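Local coordinates for lipoprotein (Bacillus anthracis, PDB 4JG9) that is of unknown function but is probably a lipoprotein, held at the bacterial cell surface by a lipid, at residues Pro59-Glu64 with Lys74-Asp79. Residues are numbered along the deposited sequence; the frame is centred on the assembly and turned at random.
Sequences PSFIQE and KIAMAD
Ser60 and Asp79 join side chains across two strands that are not sheet neighbours: 60-63 forms the outer edge of a five-stranded antiparallel sheet, 66-69 lies between, and 75-78 comes third. The backbones come closest here, with 6.9 Å between Ser60 CA and Asp79 CA, less than an intervening strand would allow in a flat sheet, so the sheet probably curls or twists; side chains alone span the gap.

The polar link is a hydrogen bond from Ser60 OG to Asp79 OD2, its modelled 2.4 Å too short to be trusted exactly. Serine suits this exposed place: its CB points toward the other segment, and its hydroxyl can donate to Asp79 while also bonding Lys69 NZ of the middle strand. Asp79, just beyond the end of its strand, holds CG anti to its backbone N (chi1 -168°), and it is the OD2 branch of the carboxylate that meets the hydroxyl. The positive charge of Lys69 would probably favour an ionised Asp79.

The apolar link is a single touch. Phe61 CZ, the far corner of the ring, lies 4.0 Å from Ala76 CB, with the methyl approaching obliquely. Phenylalanine has the length to reach past the middle strand, where it also packs on Leu68, while alanine is small enough to receive the ring tip at a buried site. Gln63 OE1 lies in the ring plane at the edge of Phe61.

Water can probably compete for the polar link at the exposed end, whereas the apolar touch lies further in; the 122 Å² buried implies a modest contact.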
loop_
_atom_site.group_PDB
_atom_site.type_symbol
_atom_site.label_atom_id
_atom_site.label_comp_id
_atom_site.label_asym_id
_atom_site.label_seq_id
_atom_site.Cartn_x
_atom_site.Cartn_y
_atom_site.Cartn_z
ATOM N N PRO A 59 24.431 10.332 -7.488
ATOM C CA PRO A 59 25.147 10.540 -8.755
ATOM C C PRO A 59 25.177 9.287 -9.633
ATOM O O PRO A 59 25.178 8.163 -9.120
ATOM C CB PRO A 59 26.568 10.906 -8.304
ATOM C CG PRO A 59 26.702 10.349 -6.943
ATOM C CD PRO A 59 25.325 10.448 -6.323
ATOM N N SER A 60 25.176 9.479 -10.947
ATOM C CA SER A 60 25.268 8.353 -11.870
ATOM C C SER A 60 26.700 7.833 -11.941
ATOM O O SER A 60 27.655 8.590 -11.776
ATOM C CB SER A 60 24.823 8.771 -13.273
ATOM O OG SER A 60 23.504 9.260 -13.280
ATOM N N PHE A 61 26.843 6.551 -12.254
ATOM C CA PHE A 61 28.155 5.960 -12.472
ATOM C C PHE A 61 28.027 4.920 -13.572
ATOM O O PHE A 61 26.922 4.415 -13.852
ATOM C CB PHE A 61 28.715 5.329 -11.189
ATOM C CG PHE A 61 27.897 4.186 -10.672
ATOM C CD1 PHE A 61 28.228 2.875 -10.993
ATOM C CD2 PHE A 61 26.804 4.413 -9.851
ATOM C CE1 PHE A 61 27.477 1.812 -10.517
ATOM C CE2 PHE A 61 26.047 3.351 -9.369
ATOM C CZ PHE A 61 26.383 2.050 -9.704
ATOM N N ILE A 62 29.165 4.553 -14.143
ATOM C CA ILE A 62 29.206 3.600 -15.234
ATOM C C ILE A 62 29.608 2.223 -14.759
ATOM O O ILE A 62 30.622 2.044 -14.080
ATOM C CB ILE A 62 30.214 4.025 -16.330
ATOM C CG1 ILE A 62 29.833 5.384 -16.912
ATOM C CG2 ILE A 62 30.254 2.983 -17.436
ATOM C CD1 ILE A 62 28.550 5.355 -17.751
ATOM N N GLN A 63 28.810 1.246 -15.151
ATOM C CA GLN A 63 29.126 -0.140 -14.898
ATOM C C GLN A 63 28.969 -0.865 -16.226
ATOM O O GLN A 63 27.899 -0.834 -16.837
ATOM C CB GLN A 63 28.189 -0.710 -13.834
ATOM C CG GLN A 63 28.434 -2.165 -13.511
ATOM C CD GLN A 63 29.078 -2.353 -12.152
ATOM O OE1 GLN A 63 29.063 -1.448 -11.308
ATOM N NE2 GLN A 63 29.629 -3.540 -11.922
ATOM N N GLU A 64 30.057 -1.446 -16.704
ATOM C CA GLU A 64 30.053 -2.142 -17.979
ATOM C C GLU A 64 29.552 -1.269 -19.115
ATOM O O GLU A 64 28.806 -1.724 -19.969
ATOM C CB GLU A 64 29.262 -3.441 -17.899
ATOM C CG GLU A 64 29.884 -4.451 -16.957
ATOM C CD GLU A 64 29.597 -5.875 -17.359
ATOM O OE1 GLU A 64 29.661 -6.176 -18.567
ATOM O OE2 GLU A 64 29.319 -6.694 -16.465
ATOM N N LYS A 74 26.647 -2.711 -4.931
ATOM C CA LYS A 74 25.546 -3.271 -4.167
ATOM C C LYS A 74 24.289 -3.399 -5.003
ATOM O O LYS A 74 24.011 -4.449 -5.560
ATOM C CB LYS A 74 25.282 -2.436 -2.921
ATOM C CG LYS A 74 26.445 -2.437 -1.950
ATOM C CD LYS A 74 26.045 -1.898 -0.592
ATOM C CE LYS A 74 25.146 -2.869 0.146
ATOM N NZ LYS A 74 24.774 -2.346 1.485
ATOM N N ILE A 75 23.534 -2.317 -5.089
ATOM C CA ILE A 75 22.325 -2.309 -5.882
ATOM C C ILE A 75 22.163 -0.987 -6.619
ATOM O O ILE A 75 22.485 0.061 -6.094
ATOM C CB ILE A 75 21.095 -2.610 -5.007
ATOM C CG1 ILE A 75 19.880 -2.927 -5.872
ATOM C CG2 ILE A 75 20.819 -1.463 -4.055
ATOM C CD1 ILE A 75 18.747 -3.569 -5.109
ATOM N N ALA A 76 21.648 -1.047 -7.834
ATOM C CA ALA A 76 21.433 0.149 -8.628
ATOM C C ALA A 76 20.345 -0.084 -9.657
ATOM O O ALA A 76 19.996 -1.234 -9.945
ATOM C CB ALA A 76 22.735 0.569 -9.310
HETATM N N MSE A 77 19.806 1.005 -10.201
HETATM C CA MSE A 77 18.871 0.918 -11.314
HETATM C C MSE A 77 19.472 1.591 -12.535
HETATM O O MSE A 77 20.411 2.384 -12.415
HETATM C CB MSE A 77 17.538 1.570 -10.965
HETATM C CG MSE A 77 17.676 2.991 -10.447
HETATM SE SE MSE A 77 15.933 3.890 -10.178
HETATM C CE MSE A 77 15.969 4.847 -11.874
ATOM N N ALA A 78 18.945 1.270 -13.712
ATOM C CA ALA A 78 19.381 1.946 -14.921
ATOM C C ALA A 78 19.113 3.436 -14.771
ATOM O O ALA A 78 18.062 3.843 -14.250
ATOM C CB ALA A 78 18.648 1.395 -16.129
ATOM N N ASP A 79 20.057 4.254 -15.225
ATOM C CA ASP A 79 19.873 5.689 -15.153
ATOM C C ASP A 79 18.839 6.073 -16.195
ATOM O O ASP A 79 19.167 6.457 -17.311
ATOM C CB ASP A 79 21.165 6.447 -15.392
ATOM C CG ASP A 79 21.039 7.918 -15.026
ATOM O OD1 ASP A 79 19.900 8.375 -14.766
ATOM O OD2 ASP A 79 22.069 8.622 -15.032
#